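Local coordinates for protein PA1221 (Pseudomonas aeruginosa, PDB 4DG8) that belongs to the ANL superfamily, with an AMP-binding enzyme domain and a phosphopantetheine attachment domain, and holds adenosine monophosphate in this crystal, at residues Q64-L69 against V156-F161; Q196-F201 against T315-C320; G369-Y374 against A383-L388. All blocks are in the same frame, centred on the assembly; numbering follows the deposited sequence.

Contact 1: Q64-L69 against V156-F161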
ATOM      1  N   GLN A  64       4.913 -26.122   6.740  1.00 28.40           N
ATOM      2  CA  GLN A  64       6.207 -26.721   6.368  1.00 29.01           C
ATOM      3  C   GLN A  64       7.329 -25.684   6.150  1.00 29.68           C
ATOM      4  O   GLN A  64       8.459 -25.783   6.711  1.00 37.94           O
ATOM      5  CB  GLN A  64       6.043 -27.606   5.128  1.00 33.58           C
ATOM      6  CG  GLN A  64       7.315 -28.334   4.741  1.00 48.19           C
ATOM      7  CD  GLN A  64       7.132 -29.200   3.518  1.00 68.67           C
ATOM      8  OE1 GLN A  64       6.005 -29.431   3.067  1.00 77.36           O
ATOM      9  NE2 GLN A  64       8.239 -29.684   2.967  1.00 73.17           N
ATOM     10  N   LEU A  65       7.013 -24.669   5.346  1.00 33.82           N
ATOM     11  CA  LEU A  65       7.959 -23.581   5.143  1.00 29.51           C
ATOM     12  C   LEU A  65       8.321 -22.925   6.487  1.00 27.75           C
ATOM     13  O   LEU A  65       9.473 -22.555   6.728  1.00 26.84           O
ATOM     14  CB  LEU A  65       7.392 -22.550   4.164  1.00 23.10           C
ATOM     15  CG  LEU A  65       8.289 -21.337   3.909  1.00 21.43           C
ATOM     16  CD1 LEU A  65       9.682 -21.797   3.502  1.00 26.44           C
ATOM     17  CD2 LEU A  65       7.675 -20.444   2.819  1.00 22.54           C
ATOM     18  N   SER A  66       7.330 -22.790   7.363  1.00 26.80           N
ATOM     19  CA  SER A  66       7.562 -22.201   8.674  1.00 25.11           C
ATOM     20  C   SER A  66       8.520 -23.079   9.463  1.00 30.18           C
ATOM     21  O   SER A  66       9.300 -22.577  10.267  1.00 33.01           O
ATOM     22  CB  SER A  66       6.249 -21.979   9.436  1.00 20.98           C
ATOM     23  OG  SER A  66       6.494 -21.586  10.784  1.00 26.17           O
ATOM     24  N   ASP A  67       8.466 -24.388   9.233  1.00 27.52           N
ATOM     25  CA  ASP A  67       9.399 -25.287   9.890  1.00 31.34           C
ATOM     26  C   ASP A  67      10.819 -24.909   9.490  1.00 29.38           C
ATOM     27  O   ASP A  67      11.728 -24.819  10.332  1.00 26.63           O
ATOM     28  CB  ASP A  67       9.124 -26.737   9.509  1.00 38.38           C
ATOM     29  CG  ASP A  67       7.892 -27.287  10.165  1.00 37.76           C
ATOM     30  OD1 ASP A  67       7.479 -26.727  11.201  1.00 30.59           O
ATOM     31  OD2 ASP A  67       7.346 -28.291   9.645  1.00 39.44           O
ATOM     32  N   TYR A  68      11.005 -24.676   8.192  1.00 34.97           N
ATOM     33  CA  TYR A  68      12.314 -24.199   7.719  1.00 32.94           C
ATOM     34  C   TYR A  68      12.744 -22.819   8.327  1.00 33.38           C
ATOM     35  O   TYR A  68      13.882 -22.636   8.843  1.00 30.24           O
ATOM     36  CB  TYR A  68      12.309 -24.183   6.184  1.00 37.97           C
ATOM     37  CG  TYR A  68      13.479 -23.458   5.562  1.00 37.61           C
ATOM     38  CD1 TYR A  68      14.641 -24.136   5.213  1.00 38.52           C
ATOM     39  CD2 TYR A  68      13.414 -22.089   5.321  1.00 32.04           C
ATOM     40  CE1 TYR A  68      15.705 -23.472   4.642  1.00 43.54           C
ATOM     41  CE2 TYR A  68      14.466 -21.413   4.756  1.00 34.29           C
ATOM     42  CZ  TYR A  68      15.613 -22.104   4.415  1.00 42.96           C
ATOM     43  OH  TYR A  68      16.667 -21.413   3.852  1.00 43.42           O
ATOM     44  N   LEU A  69      11.829 -21.853   8.287  1.00 23.89           N
ATOM     45  CA  LEU A  69      12.116 -20.527   8.821  1.00 22.35           C
ATOM     46  C   LEU A  69      12.497 -20.592  10.303  1.00 29.82           C
ATOM     47  O   LEU A  69      13.437 -19.931  10.751  1.00 26.74           O
ATOM     48  CB  LEU A  69      10.913 -19.599   8.639  1.00 22.91           C
ATOM     49  CG  LEU A  69      10.425 -19.375   7.209  1.00 27.68           C
ATOM     50  CD1 LEU A  69       9.300 -18.330   7.198  1.00 23.69           C
ATOM     51  CD2 LEU A  69      11.594 -18.942   6.315  1.00 22.67           C
ATOM     52  N   VAL A 156       7.884 -28.484  16.770  1.00 61.92           N
ATOM     53  CA  VAL A 156       7.200 -29.009  17.941  1.00 66.08           C
ATOM     54  C   VAL A 156       6.100 -28.030  18.350  1.00 59.61           C
ATOM     55  O   VAL A 156       4.959 -28.433  18.596  1.00 54.18           O
ATOM     56  CB  VAL A 156       8.178 -29.251  19.110  1.00 62.92           C
ATOM     57  CG1 VAL A 156       7.412 -29.563  20.388  1.00 65.49           C
ATOM     58  CG2 VAL A 156       9.136 -30.380  18.764  1.00 58.92           C
ATOM     59  N   ALA A 157       6.460 -26.748  18.427  1.00 52.53           N
ATOM     60  CA  ALA A 157       5.510 -25.675  18.703  1.00 43.14           C
ATOM     61  C   ALA A 157       5.974 -24.386  18.039  1.00 47.12           C
ATOM     62  O   ALA A 157       7.161 -24.070  18.069  1.00 46.63           O
ATOM     63  CB  ALA A 157       5.383 -25.472  20.195  1.00 44.50           C
ATOM     64  N   ARG A 158       5.046 -23.626  17.464  1.00 37.05           N
ATOM     65  CA  ARG A 158       5.406 -22.354  16.866  1.00 31.51           C
ATOM     66  C   ARG A 158       5.331 -21.283  17.936  1.00 32.37           C
ATOM     67  O   ARG A 158       4.577 -21.426  18.894  1.00 32.31           O
ATOM     68  CB  ARG A 158       4.498 -22.024  15.683  1.00 32.91           C
ATOM     69  CG  ARG A 158       4.351 -23.215  14.768  1.00 34.36           C
ATOM     70  CD  ARG A 158       4.118 -22.878  13.315  1.00 28.14           C
ATOM     71  NE  ARG A 158       3.973 -24.155  12.626  1.00 34.03           N
ATOM     72  CZ  ARG A 158       4.966 -24.789  12.018  1.00 35.37           C
ATOM     73  NH1 ARG A 158       6.176 -24.233  11.959  1.00 28.13           N
ATOM     74  NH2 ARG A 158       4.744 -25.974  11.459  1.00 30.57           N
ATOM     75  N   PRO A 159       6.120 -20.210  17.775  1.00 41.33           N
ATOM     76  CA  PRO A 159       6.193 -19.148  18.782  1.00 42.04           C
ATOM     77  C   PRO A 159       4.812 -18.600  19.115  1.00 33.56           C
ATOM     78  O   PRO A 159       3.909 -18.590  18.265  1.00 33.05           O
ATOM     79  CB  PRO A 159       7.043 -18.069  18.090  1.00 48.60           C
ATOM     80  CG  PRO A 159       7.839 -18.809  17.058  1.00 43.38           C
ATOM     81  CD  PRO A 159       6.919 -19.892  16.575  1.00 40.24           C
ATOM     82  N   CYS A 160       4.649 -18.167  20.358  1.00 34.96           N
ATOM     83  CA  CYS A 160       3.408 -17.531  20.796  1.00 40.01           C
ATOM     84  C   CYS A 160       3.627 -16.038  20.809  1.00 37.81           C
ATOM     85  O   CYS A 160       4.700 -15.562  21.196  1.00 45.32           O
ATOM     86  CB  CYS A 160       3.007 -17.989  22.200  1.00 43.00           C
ATOM     87  SG  CYS A 160       2.686 -19.763  22.364  1.00 70.60           S
ATOM     88  N   PHE A 161       2.620 -15.303  20.367  1.00 29.01           N
ATOM     89  CA  PHE A 161       2.707 -13.853  20.348  1.00 34.05           C
ATOM     90  C   PHE A 161       1.315 -13.267  20.318  1.00 30.83           C
ATOM     91  O   PHE A 161       0.357 -13.957  19.986  1.00 29.24           O
ATOM     92  CB  PHE A 161       3.547 -13.353  19.155  1.00 25.56           C
ATOM     93  CG  PHE A 161       3.151 -13.950  17.822  1.00 25.46           C
ATOM     94  CD1 PHE A 161       2.185 -13.345  17.030  1.00 17.85           C
ATOM     95  CD2 PHE A 161       3.759 -15.121  17.359  1.00 28.13           C
ATOM     96  CE1 PHE A 161       1.836 -13.889  15.792  1.00 23.88           C
ATOM     97  CE2 PHE A 161       3.408 -15.679  16.129  1.00 23.10           C
ATOM     98  CZ  PHE A 161       2.451 -15.067  15.342  1.00 16.84           C
TER
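R158 reaches from an irregular chain segment to helix 55-72 and closes a salt bridge with D67. Two nitrogens at the end of the guanidinium, NH1 and NH2, converge on a single carboxylate oxygen: R158 NH2 lies 2.8 Å from D67 OD1, and R158 NH1 lies 2.9 Å from that same D67 OD1. Both N-H groups bend to share the acceptor, with angles at hydrogen of 136° from NH1 and 139° from NH2. They come to OD1 from one face of the carboxylate, well above its plane, so this is a forked grip on one atom and not the side-by-side pairing in which each nitrogen takes its own oxygen. OD1 also accepts the backbone N-H of S155, just before segment 156-161. Three donors thus gather on one buried oxygen, an environment that would probably favour the charged carboxylate.

One helical position earlier, S66 brings its hydroxyl up obliquely to the guanidinium, with S66 OG 2.9 Å from R158 NH1. That hydroxyl is hydrogen-bonded to S100 OG. Serine suits this place because its short side chain sets a hydroxyl near the helix surface, within reach of both S100 and the arginine. Arginine suits its own place through reach: the chain runs extended from CG to NE, carrying the charge across to the helix although the nearest pair of CA atoms, R158 CA and S66 CA, is still 8.5 Å apart. D67 has its CG beside its own backbone N (chi1 -74°), which brings the acid round toward the loop.

E63 and L70 of the same helix also touch the arginine. The loop leads from strand 143-145 to strand 166-172, two members of one mixed sheet, while helix 88-99 packs against the helix through L65, S66 and L69.

Contact 2: Q196-F201 against T315-C320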
ATOM      1  N   GLN A 196     -16.035  -5.273   8.866  1.00 21.96           N
ATOM      2  CA  GLN A 196     -16.177  -3.983   8.195  1.00 22.19           C
ATOM      3  C   GLN A 196     -17.392  -3.945   7.261  1.00 23.41           C
ATOM      4  O   GLN A 196     -17.559  -4.802   6.380  1.00 27.53           O
ATOM      5  CB  GLN A 196     -14.886  -3.621   7.444  1.00 25.16           C
ATOM      6  CG  GLN A 196     -13.646  -3.654   8.320  1.00 26.52           C
ATOM      7  CD  GLN A 196     -13.446  -2.384   9.141  1.00 28.46           C
ATOM      8  OE1 GLN A 196     -14.292  -1.469   9.149  1.00 22.24           O
ATOM      9  NE2 GLN A 196     -12.311  -2.321   9.840  1.00 21.79           N
ATOM     10  N   SER A 197     -18.247  -2.951   7.463  1.00 21.96           N
ATOM     11  CA  SER A 197     -19.398  -2.754   6.582  1.00 32.54           C
ATOM     12  C   SER A 197     -19.020  -2.474   5.109  1.00 31.53           C
ATOM     13  O   SER A 197     -19.798  -2.775   4.188  1.00 30.53           O
ATOM     14  CB  SER A 197     -20.308  -1.646   7.131  1.00 36.74           C
ATOM     15  OG  SER A 197     -19.568  -0.459   7.353  1.00 41.04           O
ATOM     16  N   PHE A 198     -17.833  -1.920   4.866  1.00 26.77           N
ATOM     17  CA  PHE A 198     -17.469  -1.602   3.485  1.00 24.70           C
ATOM     18  C   PHE A 198     -16.974  -2.841   2.715  1.00 26.66           C
ATOM     19  O   PHE A 198     -16.724  -2.772   1.513  1.00 27.18           O
ATOM     20  CB  PHE A 198     -16.460  -0.446   3.406  1.00 26.16           C
ATOM     21  CG  PHE A 198     -15.188  -0.678   4.195  1.00 25.60           C
ATOM     22  CD1 PHE A 198     -14.131  -1.367   3.639  1.00 16.18           C
ATOM     23  CD2 PHE A 198     -15.064  -0.206   5.494  1.00 28.33           C
ATOM     24  CE1 PHE A 198     -12.967  -1.580   4.355  1.00 21.04           C
ATOM     25  CE2 PHE A 198     -13.901  -0.417   6.217  1.00 30.63           C
ATOM     26  CZ  PHE A 198     -12.850  -1.103   5.644  1.00 27.31           C
ATOM     27  N   LEU A 199     -16.765  -3.939   3.435  1.00 29.76           N
ATOM     28  CA  LEU A 199     -16.404  -5.244   2.853  1.00 32.54           C
ATOM     29  C   LEU A 199     -17.560  -6.250   2.780  1.00 27.85           C
ATOM     30  O   LEU A 199     -17.348  -7.448   2.597  1.00 29.57           O
ATOM     31  CB  LEU A 199     -15.164  -5.857   3.516  1.00 21.11           C
ATOM     32  CG  LEU A 199     -13.868  -5.050   3.372  1.00 30.45           C
ATOM     33  CD1 LEU A 199     -12.750  -5.744   4.150  1.00 22.64           C
ATOM     34  CD2 LEU A 199     -13.470  -4.776   1.873  1.00 14.35           C
ATOM     35  N   ALA A 200     -18.767  -5.776   3.025  1.00 19.78           N
ATOM     36  CA  ALA A 200     -19.904  -6.677   3.273  1.00 31.09           C
ATOM     37  C   ALA A 200     -20.728  -7.112   2.053  1.00 29.95           C
ATOM     38  O   ALA A 200     -21.826  -7.650   2.221  1.00 31.82           O
ATOM     39  CB  ALA A 200     -20.822  -6.089   4.353  1.00 33.23           C
ATOM     40  N   PHE A 201     -20.264  -6.798   0.844  1.00 23.71           N
ATOM     41  CA  PHE A 201     -21.086  -7.004  -0.357  1.00 29.10           C
ATOM     42  C   PHE A 201     -20.789  -8.245  -1.229  1.00 27.86           C
ATOM     43  O   PHE A 201     -21.439  -8.472  -2.249  1.00 31.55           O
ATOM     44  CB  PHE A 201     -21.120  -5.707  -1.184  1.00 25.65           C
ATOM     45  CG  PHE A 201     -21.239  -4.464  -0.333  1.00 34.69           C
ATOM     46  CD1 PHE A 201     -22.430  -4.157   0.316  1.00 42.76           C
ATOM     47  CD2 PHE A 201     -20.154  -3.605  -0.176  1.00 46.88           C
ATOM     48  CE1 PHE A 201     -22.540  -3.018   1.105  1.00 48.75           C
ATOM     49  CE2 PHE A 201     -20.257  -2.455   0.606  1.00 49.72           C
ATOM     50  CZ  PHE A 201     -21.448  -2.160   1.246  1.00 45.86           C
ATOM     51  N   THR A 315      -1.942   1.637   8.603  1.00 21.68           N
ATOM     52  CA  THR A 315      -2.250   0.323   8.035  1.00 24.67           C
ATOM     53  C   THR A 315      -3.371   0.328   6.985  1.00 24.92           C
ATOM     54  O   THR A 315      -4.513  -0.023   7.303  1.00 21.83           O
ATOM     55  CB  THR A 315      -2.536  -0.747   9.133  1.00 18.88           C
ATOM     56  OG1 THR A 315      -1.552  -0.644  10.176  1.00 23.23           O
ATOM     57  CG2 THR A 315      -2.506  -2.189   8.527  1.00 12.28           C
ATOM     58  N   THR A 316      -3.045   0.719   5.744  1.00 22.62           N
ATOM     59  CA  THR A 316      -4.049   0.694   4.669  1.00 20.01           C
ATOM     60  C   THR A 316      -5.118   1.790   4.730  1.00 22.69           C
ATOM     61  O   THR A 316      -5.018   2.774   3.988  1.00 23.69           O
ATOM     62  CB  THR A 316      -4.643  -0.705   4.467  1.00 22.67           C
ATOM     63  OG1 THR A 316      -3.573  -1.656   4.394  1.00 19.85           O
ATOM     64  CG2 THR A 316      -5.461  -0.761   3.170  1.00 24.36           C
ATOM     65  N   PHE A 317      -6.237   1.524   5.382  1.00 17.08           N
ATOM     66  CA  PHE A 317      -7.309   2.510   5.463  1.00 22.57           C
ATOM     67  C   PHE A 317      -7.436   3.153   6.837  1.00 26.86           C
ATOM     68  O   PHE A 317      -7.214   2.528   7.869  1.00 26.21           O
ATOM     69  CB  PHE A 317      -8.660   1.864   5.131  1.00 21.19           C
ATOM     70  CG  PHE A 317      -8.790   1.410   3.717  1.00 18.16           C
ATOM     71  CD1 PHE A 317      -8.089   2.046   2.700  1.00 18.80           C
ATOM     72  CD2 PHE A 317      -9.657   0.361   3.391  1.00 18.66           C
ATOM     73  CE1 PHE A 317      -8.230   1.629   1.382  1.00 25.10           C
ATOM     74  CE2 PHE A 317      -9.791  -0.058   2.082  1.00 22.13           C
ATOM     75  CZ  PHE A 317      -9.069   0.569   1.078  1.00 24.05           C
ATOM     76  N   THR A 318      -7.850   4.410   6.815  1.00 22.28           N
ATOM     77  CA  THR A 318      -8.169   5.178   8.003  1.00 27.84           C
ATOM     78  C   THR A 318      -9.667   5.480   7.951  1.00 28.16           C
ATOM     79  O   THR A 318     -10.395   5.204   8.897  1.00 27.47           O
ATOM     80  CB  THR A 318      -7.304   6.446   8.117  1.00 29.53           C
ATOM     81  OG1 THR A 318      -5.939   6.051   8.320  1.00 30.99           O
ATOM     82  CG2 THR A 318      -7.742   7.283   9.292  1.00 16.81           C
ATOM     83  N   CYS A 319     -10.108   6.111   6.867  1.00 25.47           N
ATOM     84  CA  CYS A 319     -11.537   6.279   6.617  1.00 23.11           C
ATOM     85  C   CYS A 319     -11.973   5.607   5.315  1.00 26.08           C
ATOM     86  O   CYS A 319     -11.206   5.538   4.356  1.00 23.95           O
ATOM     87  CB  CYS A 319     -11.900   7.762   6.553  1.00 30.60           C
ATOM     88  SG  CYS A 319     -11.416   8.719   7.996  1.00 28.65           S
ATOM     89  N   CYS A 320     -13.207   5.111   5.288  1.00 25.29           N
ATOM     90  CA  CYS A 320     -13.831   4.694   4.038  1.00 25.83           C
ATOM     91  C   CYS A 320     -15.213   5.286   3.922  1.00 31.50           C
ATOM     92  O   CYS A 320     -15.849   5.621   4.928  1.00 34.18           O
ATOM     93  CB  CYS A 320     -13.937   3.178   3.930  1.00 20.52           C
ATOM     94  SG  CYS A 320     -12.358   2.363   3.843  1.00 20.90           S
TER
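F198 and C320 form the tight half of this contact. The thiol sulfur sits almost exactly over the middle of the phenyl ring, with C320 SG 3.8 Å from the F198 ring centroid and 5° off the ring normal, a cysteine sulfur-aromatic contact. Behind it C320 CB adds a CH-pi contact over the same face, at 3.9 Å from F198 CD2. The small, polarisable thiol suits a place directly above an aromatic face; the opposite face is covered, nearer its rim, by Q196 CB. F198 CG stands between its own backbone N and carbonyl carbon (chi1 56°), which directs the ring from its short 3-10 turn toward strand 319-322. That strand belongs to a mixed five-stranded sheet of the AMP-binding domain, and a classic beta bulge at T318 and C319, both facing Y309, lies just before C320. V306 and I339 touch both F198 and C320.

F317 meets the ring more loosely. The edge of its ring is what comes near, F317 CD2 lying 4.0 Å from F198 CE1, while the centroids stay 6.0 Å apart and the planes stand at 71°. On the side of segment 196-201 away from the ring, S197 and A200 are exposed to solvent, and neither touches segment 315-320.

Contact 3: G369-Y374 against A383-L388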
ATOM      1  N   GLY A 369      -5.040   0.327  14.177  1.00 24.19           N
ATOM      2  CA  GLY A 369      -4.320   0.396  12.912  1.00 16.36           C
ATOM      3  C   GLY A 369      -2.951   1.066  12.976  1.00 22.71           C
ATOM      4  O   GLY A 369      -2.174   0.946  12.028  1.00 23.90           O
ATOM      5  N   LEU A 370      -2.641   1.759  14.082  1.00 20.22           N
ATOM      6  CA  LEU A 370      -1.382   2.504  14.179  1.00 25.57           C
ATOM      7  C   LEU A 370      -0.169   1.578  14.097  1.00 24.57           C
ATOM      8  O   LEU A 370      -0.101   0.544  14.767  1.00 27.91           O
ATOM      9  CB  LEU A 370      -1.303   3.369  15.457  1.00 23.04           C
ATOM     10  CG  LEU A 370      -2.381   4.440  15.691  1.00 30.89           C
ATOM     11  CD1 LEU A 370      -2.113   5.213  16.971  1.00 30.16           C
ATOM     12  CD2 LEU A 370      -2.521   5.391  14.491  1.00 20.89           C
ATOM     13  N   ALA A 371       0.787   1.944  13.260  1.00 19.54           N
ATOM     14  CA  ALA A 371       1.992   1.142  13.134  1.00 21.32           C
ATOM     15  C   ALA A 371       2.766   1.239  14.445  1.00 19.58           C
ATOM     16  O   ALA A 371       2.550   2.159  15.242  1.00 20.11           O
ATOM     17  CB  ALA A 371       2.846   1.617  11.953  1.00 25.76           C
ATOM     18  N   GLN A 372       3.626   0.260  14.695  1.00 16.85           N
ATOM     19  CA  GLN A 372       4.516   0.330  15.845  1.00 24.67           C
ATOM     20  C   GLN A 372       5.370   1.591  15.729  1.00 31.71           C
ATOM     21  O   GLN A 372       5.671   2.251  16.736  1.00 27.93           O
ATOM     22  CB  GLN A 372       5.392  -0.921  15.909  1.00 22.80           C
ATOM     23  CG  GLN A 372       6.427  -0.901  17.026  1.00 29.59           C
ATOM     24  CD  GLN A 372       7.497  -1.960  16.847  1.00 39.15           C
ATOM     25  OE1 GLN A 372       8.385  -1.831  15.997  1.00 37.42           O
ATOM     26  NE2 GLN A 372       7.419  -3.021  17.650  1.00 36.73           N
ATOM     27  N   GLY A 373       5.754   1.935  14.497  1.00 29.08           N
ATOM     28  CA  GLY A 373       6.522   3.148  14.263  1.00 30.48           C
ATOM     29  C   GLY A 373       7.447   3.008  13.072  1.00 28.68           C
ATOM     30  O   GLY A 373       7.279   2.097  12.260  1.00 21.96           O
ATOM     31  N   TYR A 374       8.432   3.892  12.965  1.00 26.86           N
ATOM     32  CA  TYR A 374       9.400   3.766  11.884  1.00 25.98           C
ATOM     33  C   TYR A 374      10.519   2.924  12.420  1.00 27.36           C
ATOM     34  O   TYR A 374      11.272   3.358  13.283  1.00 26.02           O
ATOM     35  CB  TYR A 374       9.924   5.127  11.449  1.00 29.58           C
ATOM     36  CG  TYR A 374       8.827   6.012  10.935  1.00 29.31           C
ATOM     37  CD1 TYR A 374       8.207   5.743   9.712  1.00 25.42           C
ATOM     38  CD2 TYR A 374       8.393   7.101  11.670  1.00 24.62           C
ATOM     39  CE1 TYR A 374       7.180   6.539   9.241  1.00 20.27           C
ATOM     40  CE2 TYR A 374       7.370   7.909  11.203  1.00 27.10           C
ATOM     41  CZ  TYR A 374       6.767   7.620   9.992  1.00 22.85           C
ATOM     42  OH  TYR A 374       5.756   8.427   9.530  1.00 26.45           O
ATOM     43  N   ALA A 383       8.413  11.727  17.206  1.00 46.10           N
ATOM     44  CA  ALA A 383       7.823  12.958  16.698  1.00 36.44           C
ATOM     45  C   ALA A 383       6.466  12.744  16.005  1.00 38.38           C
ATOM     46  O   ALA A 383       5.576  13.584  16.110  1.00 37.84           O
ATOM     47  CB  ALA A 383       8.795  13.646  15.744  1.00 37.67           C
ATOM     48  N   SER A 384       6.332  11.651  15.255  1.00 41.37           N
ATOM     49  CA  SER A 384       5.127  11.390  14.454  1.00 39.78           C
ATOM     50  C   SER A 384       3.958  10.723  15.195  1.00 41.07           C
ATOM     51  O   SER A 384       2.789  10.930  14.842  1.00 33.74           O
ATOM     52  CB  SER A 384       5.475  10.581  13.197  1.00 43.94           C
ATOM     53  OG  SER A 384       6.352  11.307  12.357  1.00 43.45           O
ATOM     54  N   PHE A 385       4.286   9.888  16.180  1.00 36.29           N
ATOM     55  CA  PHE A 385       3.283   9.174  16.966  1.00 33.34           C
ATOM     56  C   PHE A 385       3.287   9.728  18.380  1.00 33.00           C
ATOM     57  O   PHE A 385       4.222   9.494  19.142  1.00 34.03           O
ATOM     58  CB  PHE A 385       3.576   7.667  16.994  1.00 27.14           C
ATOM     59  CG  PHE A 385       3.579   7.010  15.626  1.00 26.78           C
ATOM     60  CD1 PHE A 385       2.466   6.306  15.172  1.00 29.00           C
ATOM     61  CD2 PHE A 385       4.691   7.097  14.801  1.00 25.73           C
ATOM     62  CE1 PHE A 385       2.467   5.696  13.909  1.00 31.05           C
ATOM     63  CE2 PHE A 385       4.702   6.491  13.541  1.00 23.18           C
ATOM     64  CZ  PHE A 385       3.599   5.792  13.092  1.00 18.09           C
ATOM     65  N   VAL A 386       2.221  10.444  18.729  1.00 40.62           N
ATOM     66  CA  VAL A 386       2.181  11.219  19.958  1.00 46.64           C
ATOM     67  C   VAL A 386       0.879  10.973  20.695  1.00 45.08           C
ATOM     68  O   VAL A 386      -0.115  10.614  20.086  1.00 52.96           O
ATOM     69  CB  VAL A 386       2.247  12.714  19.635  1.00 52.57           C
ATOM     70  CG1 VAL A 386       3.447  13.003  18.754  1.00 55.00           C
ATOM     71  CG2 VAL A 386       0.962  13.148  18.930  1.00 52.62           C
ATOM     72  N   GLU A 387       0.873  11.186  22.002  1.00 40.61           N
ATOM     73  CA  GLU A 387      -0.356  11.045  22.764  1.00 42.83           C
ATOM     74  C   GLU A 387      -1.202  12.313  22.696  1.00 41.04           C
ATOM     75  O   GLU A 387      -0.708  13.414  22.916  1.00 45.71           O
ATOM     76  CB  GLU A 387      -0.069  10.634  24.212  1.00 51.33           C
ATOM     77  CG  GLU A 387       0.265   9.152  24.354  1.00 65.24           C
ATOM     78  CD  GLU A 387       0.026   8.630  25.761  1.00 78.83           C
ATOM     79  OE1 GLU A 387       0.311   9.371  26.727  1.00 82.30           O
ATOM     80  OE2 GLU A 387      -0.455   7.484  25.897  1.00 80.08           O
ATOM     81  N   LEU A 388      -2.473  12.146  22.349  1.00 40.26           N
ATOM     82  CA  LEU A 388      -3.407  13.261  22.242  1.00 37.38           C
ATOM     83  C   LEU A 388      -4.728  12.853  22.874  1.00 45.54           C
ATOM     84  O   LEU A 388      -5.029  11.666  22.969  1.00 39.03           O
ATOM     85  CB  LEU A 388      -3.633  13.631  20.775  1.00 38.47           C
ATOM     86  CG  LEU A 388      -2.456  14.299  20.071  1.00 44.69           C
ATOM     87  CD1 LEU A 388      -2.743  14.415  18.592  1.00 41.75           C
ATOM     88  CD2 LEU A 388      -2.159  15.671  20.681  1.00 46.41           C
TER
HETATM   89  O   HOH W   1       5.133  11.436   9.565  1.00 40.00           O
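The rings of Y374 and F385 meet as an offset edge-to-face pair, the edge of F385 turned toward the face of Y374, with planes 64° apart and centroids separated by 5.8 Å. Their closest carbons are Y374 CE2 and F385 CE2, at 3.8 Å. S384 meets the rim of the tyrosine ring, its CB in the ring plane and S384 OG near it, 3.7 Å from Y374 CE2. Helix 378-384 links the short, weakly bonded edge strand 373-374 of the mixed seven-stranded sheet to strand 385-390 of a separate antiparallel sheet, with F385 the first residue to leave the helical conformation. Its CG lies anti to its carbonyl carbon (chi1 -60°), which turns the phenyl toward segment 369-374.

There the ring rests against backbone as much as side chain. G373 CA is 3.9 Å from F385 CE2, and the backbone angles of G373 themselves call for glycine. A371 O lies 3.8 Å from F385 CE1, oblique to the ring, and accepts a hydrogen bond from R396 NH1; the small methyl of A371 lets the phenyl come close to the chain.

The polar ends have their own partners, Y374 OH with E313 and S384 OG with R380 O. A water also joins them, donating to Y374 OH at 3.1 Å and standing 3.0 Å from S384 OG.

Overall arrangement
All three contacts are buried, but they lie at different depths: contact 2 centres about 14 Å from the centre of the chain, contact 3 about 18 Å and contact 1 about 27 Å. Chemistry follows place. The peripheral contact 1 depends on a charge pair between helix and loop, whereas contact 2 is entirely apolar and sulfur-aromatic, and contact 3 combines aromatic packing with a water bridge. Contacts 2 and 3 adjoin, probably through a hydrogen bond from T315 OG1 to G369 O, and the side chains of F317 and Y374 come within about 7 and 9 Å of the bound AMP; contact 1 touches neither of the other contacts. Strand 373-374 nevertheless edges the same mixed sheet whose strands 143-145 and 166-172 flank the loop of contact 1.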